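Local coordinates for beta-D-glucoside glucohydrolase (Trichoderma reesei, PDB 4I8D), which probably hydrolyses terminal, non-reducing beta-D-glucosyl residues with release of beta-D-glucose, a step in cellulose degradation, at residues S105-I110 with F310-N315; G124-E129 with W383-V388; Q155-H160 with V198-C203; Y392-Y397 with S508-N513. One frame throughout, in Å; residues are numbered along the deposited sequence.

How the contacts relate
Contacts 2 and 3 are buried and share the glucose: K159, H160 and M202 of contact 3 line one part of its pocket, R126 and S385 of contact 2 another. The centres of contacts 2 and 3 lie about 17 Å apart. Contact 3 is parallel strand pairing, whereas contact 2 joins two loops from different family domains through bridging waters and the bound glucose. Contact 1 is partly buried, with a glycan on its outer side; its strand 109-110 meets contact 3 through a probable hydrogen bond from I110 N to Q155 O (2.9 Å). Contact 4, also largely buried, joins two helix starts by backbone and side-chain hydrogen bonds; the centres of contacts 3 and 4 are about 31 Å apart.

Contact 1 of 4, residues S105-I110 with F310-N315; sequences SGIHVI and FNISRN. With NAG (2-acetamido-2-deoxy-beta-D-glucopyranose), chain F.
The backbones of S105-G106 and F310-N311 come together where a helix ends: G106, at positive phi (76°), completes a Schellman motif, and S105 O takes the N-H of N311 at 3.1 Å. F310 CA makes a CA-H...O contact with the same oxygen. A CB on G106 would run into F310 N, which is consistent with the close approach needing a residue without a side chain. Apolar contacts continue from I107: I107 CD1 meets I312 CD1 at 3.7 Å, while I107 CG1 sits at the edge of the F310 ring, 4.2 Å from F310 CD1. S105 OG bonds to E101 O and also accepts from a water that donates to R314 O as well. R314 lays one guanidinium face over N311 CB and gives its NE to A104 O. N311 carries NAG on ND2 through a covalent bond to C1, and N311 OD1 accepts from both S313 OG (3.0 Å) and S313 N. This is an Asx turn within a type I beta turn at an N-glycosylation site.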
loop_
_atom_site.group_PDB
_atom_site.type_symbol
_atom_site.label_atom_id
_atom_site.label_comp_id
_atom_site.label_asym_id
_atom_site.label_seq_id
_atom_site.Cartn_x
_atom_site.Cartn_y
_atom_site.Cartn_z
ATOM N N SER A 105 -3.351 18.663 -13.203
ATOM C CA SER A 105 -4.100 18.004 -14.278
ATOM C C SER A 105 -5.603 18.266 -14.185
ATOM O O SER A 105 -6.375 17.752 -14.995
ATOM C CB SER A 105 -3.827 16.501 -14.293
ATOM O OG SER A 105 -2.460 16.239 -14.550
ATOM N N GLY A 106 -6.007 19.060 -13.195
ATOM C CA GLY A 106 -7.394 19.497 -13.052
ATOM C C GLY A 106 -8.364 18.464 -12.510
ATOM O O GLY A 106 -9.567 18.547 -12.774
ATOM N N ILE A 107 -7.839 17.498 -11.754
ATOM C CA ILE A 107 -8.637 16.442 -11.112
ATOM C C ILE A 107 -8.860 16.774 -9.632
ATOM O O ILE A 107 -7.917 17.147 -8.928
ATOM C CB ILE A 107 -7.924 15.066 -11.211
ATOM C CG1 ILE A 107 -7.718 14.662 -12.669
ATOM C CG2 ILE A 107 -8.687 13.988 -10.455
ATOM C CD1 ILE A 107 -6.481 13.824 -12.878
ATOM N N HIS A 108 -10.098 16.625 -9.164
ATOM C CA HIS A 108 -10.437 16.910 -7.768
ATOM C C HIS A 108 -10.092 15.763 -6.814
ATOM O O HIS A 108 -9.552 15.998 -5.728
ATOM C CB HIS A 108 -11.919 17.254 -7.633
ATOM C CG HIS A 108 -12.370 18.342 -8.555
ATOM N ND1 HIS A 108 -12.905 18.086 -9.801
ATOM C CD2 HIS A 108 -12.355 19.690 -8.422
ATOM C CE1 HIS A 108 -13.206 19.229 -10.392
ATOM N NE2 HIS A 108 -12.881 20.218 -9.577
ATOM N N VAL A 109 -10.409 14.530 -7.218
ATOM C CA VAL A 109 -10.254 13.371 -6.337
ATOM C C VAL A 109 -9.334 12.305 -6.914
ATOM O O VAL A 109 -9.554 11.795 -8.022
ATOM C CB VAL A 109 -11.602 12.702 -5.992
ATOM C CG1 VAL A 109 -11.437 11.797 -4.779
ATOM C CG2 VAL A 109 -12.689 13.738 -5.734
ATOM N N ILE A 110 -8.304 11.965 -6.146
ATOM C CA ILE A 110 -7.469 10.822 -6.471
ATOM C C ILE A 110 -8.014 9.592 -5.747
ATOM O O ILE A 110 -8.318 9.640 -4.547
ATOM C CB ILE A 110 -5.971 11.077 -6.162
ATOM C CG1 ILE A 110 -5.090 9.991 -6.805
ATOM C CG2 ILE A 110 -5.717 11.243 -4.662
ATOM C CD1 ILE A 110 -4.969 10.106 -8.312
ATOM N N PHE A 310 -9.633 20.339 -16.174
ATOM C CA PHE A 310 -9.194 18.990 -16.535
ATOM C C PHE A 310 -8.434 18.941 -17.867
ATOM O O PHE A 310 -9.033 19.023 -18.943
ATOM C CB PHE A 310 -10.382 18.019 -16.553
ATOM C CG PHE A 310 -10.050 16.657 -17.105
ATOM C CD1 PHE A 310 -9.351 15.730 -16.339
ATOM C CD2 PHE A 310 -10.437 16.299 -18.392
ATOM C CE1 PHE A 310 -9.043 14.476 -16.847
ATOM C CE2 PHE A 310 -10.131 15.044 -18.905
ATOM C CZ PHE A 310 -9.432 14.133 -18.130
ATOM N N ASN A 311 -7.114 18.806 -17.789
ATOM C CA ASN A 311 -6.303 18.586 -18.985
ATOM C C ASN A 311 -5.238 17.521 -18.745
ATOM O O ASN A 311 -4.208 17.765 -18.118
ATOM C CB ASN A 311 -5.698 19.899 -19.498
ATOM C CG ASN A 311 -5.070 19.761 -20.875
ATOM O OD1 ASN A 311 -4.708 18.663 -21.304
ATOM N ND2 ASN A 311 -4.933 20.891 -21.575
ATOM N N ILE A 312 -5.503 16.337 -19.281
ATOM C CA ILE A 312 -4.721 15.142 -18.990
ATOM C C ILE A 312 -3.482 14.983 -19.886
ATOM O O ILE A 312 -2.671 14.073 -19.687
ATOM C CB ILE A 312 -5.642 13.885 -18.995
ATOM C CG1 ILE A 312 -5.325 12.977 -17.810
ATOM C CG2 ILE A 312 -5.638 13.155 -20.337
ATOM C CD1 ILE A 312 -5.648 13.616 -16.479
ATOM N N SER A 313 -3.336 15.878 -20.863
ATOM C CA SER A 313 -2.155 15.893 -21.732
ATOM C C SER A 313 -1.104 16.922 -21.288
ATOM O O SER A 313 -0.060 17.066 -21.929
ATOM C CB SER A 313 -2.553 16.106 -23.198
ATOM O OG SER A 313 -3.041 17.416 -23.408
ATOM N N ARG A 314 -1.389 17.623 -20.188
ATOM C CA ARG A 314 -0.446 18.563 -19.580
ATOM C C ARG A 314 0.760 17.849 -18.987
ATOM O O ARG A 314 0.611 16.846 -18.281
ATOM C CB ARG A 314 -1.127 19.384 -18.482
ATOM C CG ARG A 314 -1.943 20.554 -19.000
ATOM C CD ARG A 314 -1.953 21.698 -18.002
ATOM N NE ARG A 314 -3.055 21.616 -17.047
ATOM C CZ ARG A 314 -4.263 22.143 -17.238
ATOM N NH1 ARG A 314 -4.554 22.786 -18.364
ATOM N NH2 ARG A 314 -5.191 22.019 -16.301
ATOM N N ASN A 315 1.951 18.368 -19.273
ATOM C CA ASN A 315 3.159 17.856 -18.653
ATOM C C ASN A 315 3.270 18.405 -17.238
ATOM O O ASN A 315 3.632 19.568 -17.036
ATOM C CB ASN A 315 4.398 18.211 -19.474
ATOM C CG ASN A 315 5.574 17.290 -19.185
ATOM O OD1 ASN A 315 5.831 16.916 -18.041
ATOM N ND2 ASN A 315 6.297 16.920 -20.232
HETATM C C1 NAG F . -4.347 20.937 -22.895
HETATM C C2 NAG F . -4.955 22.215 -23.484
HETATM C C3 NAG F . -4.246 22.668 -24.761
HETATM C C4 NAG F . -2.723 22.645 -24.626
HETATM C C5 NAG F . -2.222 21.361 -23.960
HETATM C C6 NAG F . -0.758 21.518 -23.572
HETATM C C7 NAG F . -7.330 22.400 -22.899
HETATM C C8 NAG F . -8.743 22.173 -23.350
HETATM N N2 NAG F . -6.373 22.053 -23.763
HETATM O O3 NAG F . -4.652 23.984 -25.072
HETATM O O4 NAG F . -2.137 22.788 -25.903
HETATM O O5 NAG F . -2.940 21.062 -22.776
HETATM O O6 NAG F . -0.038 20.416 -24.070
HETATM O O7 NAG F . -7.104 22.874 -21.784
HETATM O O HOH W 1 -1.916 15.309 -17.058
#

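Contact 2 of 4, residues G124-E129 with W383-V388; sequences GGRNWE and WGSGAV. With BGC (beta-D-glucopyranose), chain G.
R126 and S385 meet beside the glucose; the polar bonds come first. R126 NH1 forms a salt bridge with E129 OE1 (2.8 Å), nearly straight at 167° and close to the guanidinium plane. R126 NH2 donates to BGC O3 at 3.2 Å, and R126 NH1 more weakly to the same oxygen. BGC O3 in turn donates to S385 OG, which is also bonded to E442. Replacing R126 by an alanine would probably leave E129 without its charged mate and the sugar O3 without its guanidinium donors. Water supplies the second kind of link: one molecule donates to E129 OE1 and W383 O and accepts from G386 N, and another bridges E129 OE2 and S385 OG. Close packing is the third. E129 OE2 lies 3.3 Å from G386 CA, where any CB would clash, and the W128 ring edge, at CZ2, approaches W383 O to 3.3 Å. The two loops, one between strand 109-110 and helix 135-150, the other between helices 361-364 and 396-406, thereby join the N- and C-terminal family 3 domains at the glucose pocket.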
loop_
_atom_site.group_PDB
_atom_site.type_symbol
_atom_site.label_atom_id
_atom_site.label_comp_id
_atom_site.label_asym_id
_atom_site.label_seq_id
_atom_site.Cartn_x
_atom_site.Cartn_y
_atom_site.Cartn_z
ATOM N N GLY A 124 -2.680 -12.864 -3.350
ATOM C CA GLY A 124 -3.609 -11.747 -3.574
ATOM C C GLY A 124 -3.061 -10.836 -4.651
ATOM O O GLY A 124 -1.942 -10.348 -4.537
ATOM N N GLY A 125 -3.841 -10.639 -5.707
ATOM C CA GLY A 125 -3.384 -9.914 -6.899
ATOM C C GLY A 125 -3.105 -8.420 -6.742
ATOM O O GLY A 125 -2.291 -7.861 -7.482
ATOM N N ARG A 126 -3.763 -7.794 -5.766
ATOM C CA ARG A 126 -3.729 -6.338 -5.570
ATOM C C ARG A 126 -2.908 -5.848 -4.362
ATOM O O ARG A 126 -2.837 -4.642 -4.118
ATOM C CB ARG A 126 -5.165 -5.805 -5.442
ATOM C CG ARG A 126 -5.979 -5.905 -6.721
ATOM C CD ARG A 126 -6.273 -4.524 -7.268
ATOM N NE ARG A 126 -7.666 -4.160 -7.046
ATOM C CZ ARG A 126 -8.160 -2.934 -7.172
ATOM N NH1 ARG A 126 -7.373 -1.916 -7.502
ATOM N NH2 ARG A 126 -9.456 -2.732 -6.965
ATOM N N ASN A 127 -2.294 -6.768 -3.613
ATOM C CA ASN A 127 -1.584 -6.388 -2.381
ATOM C C ASN A 127 -0.541 -5.292 -2.599
ATOM O O ASN A 127 -0.378 -4.411 -1.749
ATOM C CB ASN A 127 -0.911 -7.592 -1.717
ATOM C CG ASN A 127 -1.892 -8.671 -1.295
ATOM O OD1 ASN A 127 -3.104 -8.558 -1.485
ATOM N ND2 ASN A 127 -1.359 -9.737 -0.715
ATOM N N TRP A 128 0.152 -5.358 -3.734
ATOM C CA TRP A 128 1.229 -4.423 -4.084
ATOM C C TRP A 128 0.775 -2.968 -4.078
ATOM O O TRP A 128 1.565 -2.072 -3.815
ATOM C CB TRP A 128 1.828 -4.769 -5.452
ATOM C CG TRP A 128 0.804 -4.822 -6.556
ATOM C CD1 TRP A 128 0.000 -5.873 -6.863
ATOM C CD2 TRP A 128 0.467 -3.772 -7.479
ATOM N NE1 TRP A 128 -0.817 -5.555 -7.916
ATOM C CE2 TRP A 128 -0.551 -4.272 -8.319
ATOM C CE3 TRP A 128 0.931 -2.463 -7.681
ATOM C CZ2 TRP A 128 -1.122 -3.510 -9.347
ATOM C CZ3 TRP A 128 0.363 -1.702 -8.702
ATOM C CH2 TRP A 128 -0.653 -2.231 -9.521
ATOM N N GLU A 129 -0.500 -2.742 -4.365
ATOM C CA GLU A 129 -1.069 -1.398 -4.338
ATOM C C GLU A 129 -1.121 -0.823 -2.922
ATOM O O GLU A 129 -1.232 0.394 -2.748
ATOM C CB GLU A 129 -2.477 -1.398 -4.927
ATOM C CG GLU A 129 -2.559 -1.809 -6.382
ATOM C CD GLU A 129 -3.817 -1.285 -7.052
ATOM O OE1 GLU A 129 -4.578 -2.112 -7.604
ATOM O OE2 GLU A 129 -4.051 -0.048 -7.016
ATOM N N TRP A 383 -0.766 -4.989 -12.537
ATOM C CA TRP A 383 -1.773 -4.542 -13.500
ATOM C C TRP A 383 -3.116 -4.132 -12.886
ATOM O O TRP A 383 -3.336 -4.273 -11.684
ATOM C CB TRP A 383 -1.976 -5.582 -14.605
ATOM C CG TRP A 383 -2.673 -6.850 -14.185
ATOM C CD1 TRP A 383 -3.995 -7.001 -13.862
ATOM C CD2 TRP A 383 -2.089 -8.156 -14.088
ATOM N NE1 TRP A 383 -4.264 -8.311 -13.545
ATOM C CE2 TRP A 383 -3.112 -9.043 -13.679
ATOM C CE3 TRP A 383 -0.797 -8.661 -14.293
ATOM C CZ2 TRP A 383 -2.882 -10.409 -13.478
ATOM C CZ3 TRP A 383 -0.570 -10.017 -14.086
ATOM C CH2 TRP A 383 -1.609 -10.872 -13.689
ATOM N N GLY A 384 -4.001 -3.627 -13.742
ATOM C CA GLY A 384 -5.338 -3.196 -13.352
ATOM C C GLY A 384 -5.490 -1.687 -13.219
ATOM O O GLY A 384 -4.687 -0.911 -13.746
ATOM N N SER A 385 -6.527 -1.279 -12.493
ATOM C CA SER A 385 -6.865 0.127 -12.316
ATOM C C SER A 385 -5.743 0.959 -11.676
ATOM O O SER A 385 -5.618 2.146 -11.961
ATOM C CB SER A 385 -8.156 0.254 -11.502
ATOM O OG SER A 385 -7.920 0.037 -10.120
ATOM N N GLY A 386 -4.935 0.329 -10.823
ATOM C CA GLY A 386 -3.837 0.996 -10.131
ATOM C C GLY A 386 -2.535 1.093 -10.909
ATOM O O GLY A 386 -1.484 1.391 -10.337
ATOM N N ALA A 387 -2.593 0.841 -12.212
ATOM C CA ALA A 387 -1.443 1.073 -13.082
ATOM C C ALA A 387 -1.620 2.391 -13.840
ATOM O O ALA A 387 -2.739 2.871 -13.997
ATOM C CB ALA A 387 -1.267 -0.090 -14.052
ATOM N N VAL A 388 -0.514 2.983 -14.281
ATOM C CA VAL A 388 -0.544 4.150 -15.175
ATOM C C VAL A 388 0.472 3.944 -16.298
ATOM O O VAL A 388 1.228 2.973 -16.282
ATOM C CB VAL A 388 -0.267 5.501 -14.447
ATOM C CG1 VAL A 388 -1.256 5.749 -13.318
ATOM C CG2 VAL A 388 1.155 5.567 -13.925
HETATM C C2 BGC G . -11.249 -0.749 -9.261
HETATM C C3 BGC G . -10.970 0.528 -8.438
HETATM C C4 BGC G . -10.833 1.761 -9.342
HETATM C C5 BGC G . -12.033 1.858 -10.289
HETATM C C6 BGC G . -11.977 3.074 -11.204
HETATM C C1 BGC G . -12.331 -0.515 -10.340
HETATM O O1 BGC G . -12.426 -1.625 -11.247
HETATM O O2 BGC G . -11.619 -1.847 -8.400
HETATM O O3 BGC G . -9.782 0.385 -7.643
HETATM O O4 BGC G . -10.687 2.950 -8.555
HETATM O O5 BGC G . -12.071 0.676 -11.097
HETATM O O6 BGC G . -11.080 2.821 -12.291
HETATM O O HOH W 2 -4.785 -2.352 -10.253
HETATM O O HOH W 3 -6.230 0.956 -8.176
#

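Contact 3 of 4, residues Q155-H160 with V198-C203; sequences QATAKH and VASVMC. With BGC (beta-D-glucopyranose), chain G.
M202 reaches across to K159 and H160 at the glucose end of two parallel strands. M202 CB lies 3.8 Å from A158 O and near T157 CG2; CG, anti to the backbone N (chi1 -161°), carries the chain on toward the sugar. M202 SD then settles alongside K159, 3.5 Å from K159 CG, and 3.7 Å from H160 ND1, an oblique sulfur-aromatic approach. A bend at chi3 brings M202 CE to BGC O4 at 3.4 Å. K159 runs beside M202 in the same direction, its CG over the centre of one face of the H160 ring, and K159 NZ bonds to BGC O3 (3.1 Å) and to L111 O. A cis peptide joins K159 and H160. Behind these side chains the strands pair through two backbone bonds: A158 N donates to S200 O, and M202 N to A158 O at 2.7 Å. T157 CG2 packs on S200 OG on one sheet face, A158 CB on V201 CG2 on the other. Strand 200-203 lies between the parallel strands 157-161 and 233-236, in the family 3 N-terminal domain, of the TIM-barrel clan; A158 and V198 rest on helix 188-195, and Q155 and A199 on helix 283-299.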
loop_
_atom_site.group_PDB
_atom_site.type_symbol
_atom_site.label_atom_id
_atom_site.label_comp_id
_atom_site.label_asym_id
_atom_site.label_seq_id
_atom_site.Cartn_x
_atom_site.Cartn_y
_atom_site.Cartn_z
ATOM N N GLN A 155 -8.499 15.858 -2.999
ATOM C CA GLN A 155 -9.258 14.889 -2.208
ATOM C C GLN A 155 -8.676 13.477 -2.321
ATOM O O GLN A 155 -8.449 12.978 -3.430
ATOM C CB GLN A 155 -10.717 14.854 -2.665
ATOM C CG GLN A 155 -11.527 16.097 -2.346
ATOM C CD GLN A 155 -12.978 15.941 -2.751
ATOM O OE1 GLN A 155 -13.586 14.897 -2.522
ATOM N NE2 GLN A 155 -13.542 16.978 -3.357
ATOM N N ALA A 156 -8.452 12.832 -1.178
ATOM C CA ALA A 156 -7.964 11.455 -1.160
ATOM C C ALA A 156 -9.114 10.464 -0.941
ATOM O O ALA A 156 -10.165 10.832 -0.405
ATOM C CB ALA A 156 -6.891 11.285 -0.094
ATOM N N THR A 157 -8.916 9.213 -1.371
ATOM C CA THR A 157 -9.900 8.153 -1.148
ATOM C C THR A 157 -9.270 6.930 -0.501
ATOM O O THR A 157 -8.498 6.210 -1.149
ATOM C CB THR A 157 -10.566 7.686 -2.454
ATOM O OG1 THR A 157 -10.807 8.804 -3.312
ATOM C CG2 THR A 157 -11.876 6.993 -2.150
ATOM N N ALA A 158 -9.604 6.699 0.771
ATOM C CA ALA A 158 -9.259 5.445 1.450
ATOM C C ALA A 158 -10.031 4.292 0.793
ATOM O O ALA A 158 -11.230 4.417 0.524
ATOM C CB ALA A 158 -9.556 5.533 2.937
ATOM N N LYS A 159 -9.333 3.179 0.556
ATOM C CA LYS A 159 -9.730 2.152 -0.416
ATOM C C LYS A 159 -9.035 0.825 -0.059
ATOM O O LYS A 159 -7.862 0.856 0.311
ATOM C CB LYS A 159 -9.223 2.630 -1.779
ATOM C CG LYS A 159 -9.787 1.963 -3.008
ATOM C CD LYS A 159 -9.315 2.695 -4.260
ATOM C CE LYS A 159 -7.993 2.165 -4.803
ATOM N NZ LYS A 159 -7.897 2.369 -6.278
ATOM N N HIS A 160 -9.696 -0.338 -0.133
ATOM C CA HIS A 160 -11.120 -0.530 -0.378
ATOM C C HIS A 160 -11.725 -1.008 0.934
ATOM O O HIS A 160 -11.170 -1.871 1.609
ATOM C CB HIS A 160 -11.360 -1.608 -1.440
ATOM C CG HIS A 160 -10.573 -1.420 -2.696
ATOM N ND1 HIS A 160 -11.141 -0.969 -3.868
ATOM C CD2 HIS A 160 -9.262 -1.625 -2.969
ATOM C CE1 HIS A 160 -10.211 -0.888 -4.804
ATOM N NE2 HIS A 160 -9.062 -1.283 -4.286
ATOM N N VAL A 198 -9.128 12.120 6.010
ATOM C CA VAL A 198 -9.257 11.712 4.611
ATOM C C VAL A 198 -10.605 12.156 4.027
ATOM O O VAL A 198 -11.645 11.999 4.667
ATOM C CB VAL A 198 -8.992 10.195 4.412
ATOM C CG1 VAL A 198 -10.019 9.344 5.154
ATOM C CG2 VAL A 198 -8.954 9.839 2.933
ATOM N N ALA A 199 -10.565 12.719 2.819
ATOM C CA ALA A 199 -11.757 13.248 2.141
ATOM C C ALA A 199 -12.872 12.226 1.917
ATOM O O ALA A 199 -14.054 12.544 2.069
ATOM C CB ALA A 199 -11.370 13.885 0.812
ATOM N N SER A 200 -12.484 11.002 1.554
ATOM C CA SER A 200 -13.410 10.037 0.982
ATOM C C SER A 200 -13.015 8.612 1.345
ATOM O O SER A 200 -11.856 8.345 1.674
ATOM C CB SER A 200 -13.415 10.198 -0.543
ATOM O OG SER A 200 -14.404 9.392 -1.162
ATOM N N VAL A 201 -13.988 7.706 1.282
ATOM C CA VAL A 201 -13.750 6.270 1.451
ATOM C C VAL A 201 -14.525 5.490 0.387
ATOM O O VAL A 201 -15.714 5.743 0.159
ATOM C CB VAL A 201 -14.130 5.774 2.868
ATOM C CG1 VAL A 201 -14.127 4.250 2.936
ATOM C CG2 VAL A 201 -13.184 6.345 3.920
ATOM N N MET A 202 -13.839 4.556 -0.271
ATOM C CA MET A 202 -14.465 3.700 -1.275
ATOM C C MET A 202 -14.916 2.400 -0.647
ATOM O O MET A 202 -14.119 1.714 -0.006
ATOM C CB MET A 202 -13.480 3.388 -2.391
ATOM C CG MET A 202 -14.129 2.915 -3.674
ATOM S SD MET A 202 -12.864 2.221 -4.740
ATOM C CE MET A 202 -13.271 2.921 -6.332
ATOM N N CYS A 203 -16.191 2.062 -0.818
ATOM C CA CYS A 203 -16.676 0.758 -0.365
ATOM C C CYS A 203 -16.419 -0.287 -1.441
ATOM O O CYS A 203 -16.510 0.003 -2.640
ATOM C CB CYS A 203 -18.148 0.788 0.059
ATOM S SG CYS A 203 -19.296 1.486 -1.147
HETATM C C2 BGC G . -11.249 -0.749 -9.261
HETATM C C3 BGC G . -10.970 0.528 -8.438
HETATM C C4 BGC G . -10.833 1.761 -9.342
HETATM C C5 BGC G . -12.033 1.858 -10.289
HETATM C C6 BGC G . -11.977 3.074 -11.204
HETATM C C1 BGC G . -12.331 -0.515 -10.340
HETATM O O1 BGC G . -12.426 -1.625 -11.247
HETATM O O2 BGC G . -11.619 -1.847 -8.400
HETATM O O3 BGC G . -9.782 0.385 -7.643
HETATM O O4 BGC G . -10.687 2.950 -8.555
HETATM O O5 BGC G . -12.071 0.676 -11.097
HETATM O O6 BGC G . -11.080 2.821 -12.291
#

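Contact 4 of 4, residues Y392-Y397 with S508-N513; sequences YFVAPY and SQESGN
Y392 and Q509 both carry CG between the backbone N and the carbonyl carbon (chi1 61° and 66°), which swings the phenol and the amide together; E510, bent at chi2, brings its carboxylate to the same hydroxyl. Y392 OH donates to the anti lone pair of E510 OE2 (2.6 Å) and accepts a weak bond from Q509 NE2 at 2.9 Å. Q509 CB sits over one ring face in a CH-pi contact, offset toward the rim, while Q509 OE1 is bonded to A75 N. E510 OE1 takes the N-H of N513 ND2 at 2.8 Å, a nearly straight bond lying in the amide plane of N513, so both carboxylate oxygens are held. V394 sets CG2 3.6 Å from N513 ND2, the two side chains crossing at about a right angle. Its backbone is gripped twice: V394 N donates to Q509 O (3.1 Å), and G512 N to V394 O (2.7 Å). A CB on G512 would clash with V394 O and A395 O, and P396 CA lies 3.9 Å from G512 CA. A phenylalanine in place of Y392 would probably leave E510 OE2 and Q509 NE2 without their shared hydroxyl partner and the carboxylate less firmly fixed. The contact joins the starts of helices 396-406 and 511-519 in the C-terminal family 3 domain, with helix 321-330 packed against Y392, Q509, E510 and N513.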
loop_
_atom_site.group_PDB
_atom_site.type_symbol
_atom_site.label_atom_id
_atom_site.label_comp_id
_atom_site.label_asym_id
_atom_site.label_seq_id
_atom_site.Cartn_x
_atom_site.Cartn_y
_atom_site.Cartn_z
ATOM N N TYR A 392 8.784 7.444 -19.174
ATOM C CA TYR A 392 10.013 6.814 -19.651
ATOM C C TYR A 392 10.214 5.579 -18.780
ATOM O O TYR A 392 9.522 5.407 -17.774
ATOM C CB TYR A 392 11.212 7.753 -19.487
ATOM C CG TYR A 392 11.461 8.145 -18.049
ATOM C CD1 TYR A 392 10.784 9.218 -17.476
ATOM C CD2 TYR A 392 12.356 7.428 -17.253
ATOM C CE1 TYR A 392 10.993 9.574 -16.157
ATOM C CE2 TYR A 392 12.574 7.776 -15.926
ATOM C CZ TYR A 392 11.889 8.853 -15.382
ATOM O OH TYR A 392 12.089 9.216 -14.064
ATOM N N PHE A 393 11.162 4.728 -19.159
ATOM C CA PHE A 393 11.516 3.592 -18.338
ATOM C C PHE A 393 12.993 3.282 -18.458
ATOM O O PHE A 393 13.507 3.125 -19.566
ATOM C CB PHE A 393 10.698 2.363 -18.716
ATOM C CG PHE A 393 10.642 1.330 -17.630
ATOM C CD1 PHE A 393 11.705 0.452 -17.429
ATOM C CD2 PHE A 393 9.537 1.247 -16.795
ATOM C CE1 PHE A 393 11.661 -0.490 -16.420
ATOM C CE2 PHE A 393 9.485 0.299 -15.790
ATOM C CZ PHE A 393 10.548 -0.571 -15.599
ATOM N N VAL A 394 13.663 3.177 -17.312
ATOM C CA VAL A 394 15.089 2.862 -17.283
ATOM C C VAL A 394 15.278 1.376 -16.983
ATOM O O VAL A 394 15.173 0.942 -15.819
ATOM C CB VAL A 394 15.856 3.725 -16.251
ATOM C CG1 VAL A 394 17.359 3.538 -16.415
ATOM C CG2 VAL A 394 15.482 5.195 -16.382
ATOM N N ALA A 395 15.536 0.602 -18.040
ATOM C CA ALA A 395 15.729 -0.850 -17.925
ATOM C C ALA A 395 17.034 -1.167 -17.211
ATOM O O ALA A 395 18.042 -0.508 -17.450
ATOM C CB ALA A 395 15.714 -1.510 -19.292
ATOM N N PRO A 396 17.017 -2.176 -16.324
ATOM C CA PRO A 396 18.221 -2.608 -15.628
ATOM C C PRO A 396 19.441 -2.764 -16.542
ATOM O O PRO A 396 20.498 -2.200 -16.243
ATOM C CB PRO A 396 17.805 -3.946 -15.039
ATOM C CG PRO A 396 16.365 -3.754 -14.727
ATOM C CD PRO A 396 15.819 -2.868 -15.815
ATOM N N TYR A 397 19.300 -3.496 -17.649
ATOM C CA TYR A 397 20.424 -3.694 -18.565
ATOM C C TYR A 397 21.075 -2.375 -18.993
ATOM O O TYR A 397 22.294 -2.239 -18.948
ATOM C CB TYR A 397 20.024 -4.497 -19.813
ATOM C CG TYR A 397 21.048 -4.367 -20.924
ATOM C CD1 TYR A 397 22.301 -4.983 -20.817
ATOM C CD2 TYR A 397 20.783 -3.600 -22.066
ATOM C CE1 TYR A 397 23.252 -4.851 -21.817
ATOM C CE2 TYR A 397 21.727 -3.466 -23.075
ATOM C CZ TYR A 397 22.958 -4.095 -22.941
ATOM O OH TYR A 397 23.905 -3.969 -23.924
ATOM N N SER A 508 8.975 0.968 -10.502
ATOM C CA SER A 508 8.403 1.846 -11.523
ATOM C C SER A 508 9.477 2.368 -12.503
ATOM O O SER A 508 10.470 1.681 -12.772
ATOM C CB SER A 508 7.597 2.987 -10.887
ATOM O OG SER A 508 6.818 3.656 -11.861
ATOM N N GLN A 509 9.272 3.581 -13.019
ATOM C CA GLN A 509 10.074 4.152 -14.110
ATOM C C GLN A 509 11.587 4.276 -13.854
ATOM O O GLN A 509 12.365 4.411 -14.803
ATOM C CB GLN A 509 9.491 5.512 -14.524
ATOM C CG GLN A 509 9.588 6.589 -13.453
ATOM C CD GLN A 509 8.681 7.781 -13.714
ATOM O OE1 GLN A 509 7.484 7.620 -13.961
ATOM N NE2 GLN A 509 9.246 8.989 -13.636
ATOM N N GLU A 510 11.998 4.237 -12.587
ATOM C CA GLU A 510 13.406 4.441 -12.218
ATOM C C GLU A 510 14.153 3.152 -11.863
ATOM O O GLU A 510 15.221 3.200 -11.230
ATOM C CB GLU A 510 13.516 5.441 -11.061
ATOM C CG GLU A 510 13.407 6.904 -11.474
ATOM C CD GLU A 510 14.580 7.373 -12.315
ATOM O OE1 GLU A 510 15.724 6.937 -12.066
ATOM O OE2 GLU A 510 14.355 8.185 -13.232
ATOM N N SER A 511 13.590 2.018 -12.290
ATOM C CA SER A 511 14.118 0.682 -12.007
ATOM C C SER A 511 15.631 0.566 -12.102
ATOM O O SER A 511 16.292 0.258 -11.105
ATOM C CB SER A 511 13.459 -0.348 -12.931
ATOM O OG SER A 511 14.062 -1.626 -12.797
ATOM N N GLY A 512 16.163 0.816 -13.302
ATOM C CA GLY A 512 17.591 0.656 -13.603
ATOM C C GLY A 512 18.521 1.469 -12.727
ATOM O O GLY A 512 19.501 0.943 -12.205
ATOM N N ASN A 513 18.203 2.750 -12.561
ATOM C CA ASN A 513 19.034 3.666 -11.776
ATOM C C ASN A 513 19.092 3.296 -10.305
ATOM O O ASN A 513 20.182 3.185 -9.726
ATOM C CB ASN A 513 18.551 5.110 -11.940
ATOM C CG ASN A 513 18.743 5.628 -13.349
ATOM O OD1 ASN A 513 19.755 5.346 -13.995
ATOM N ND2 ASN A 513 17.765 6.387 -13.839
#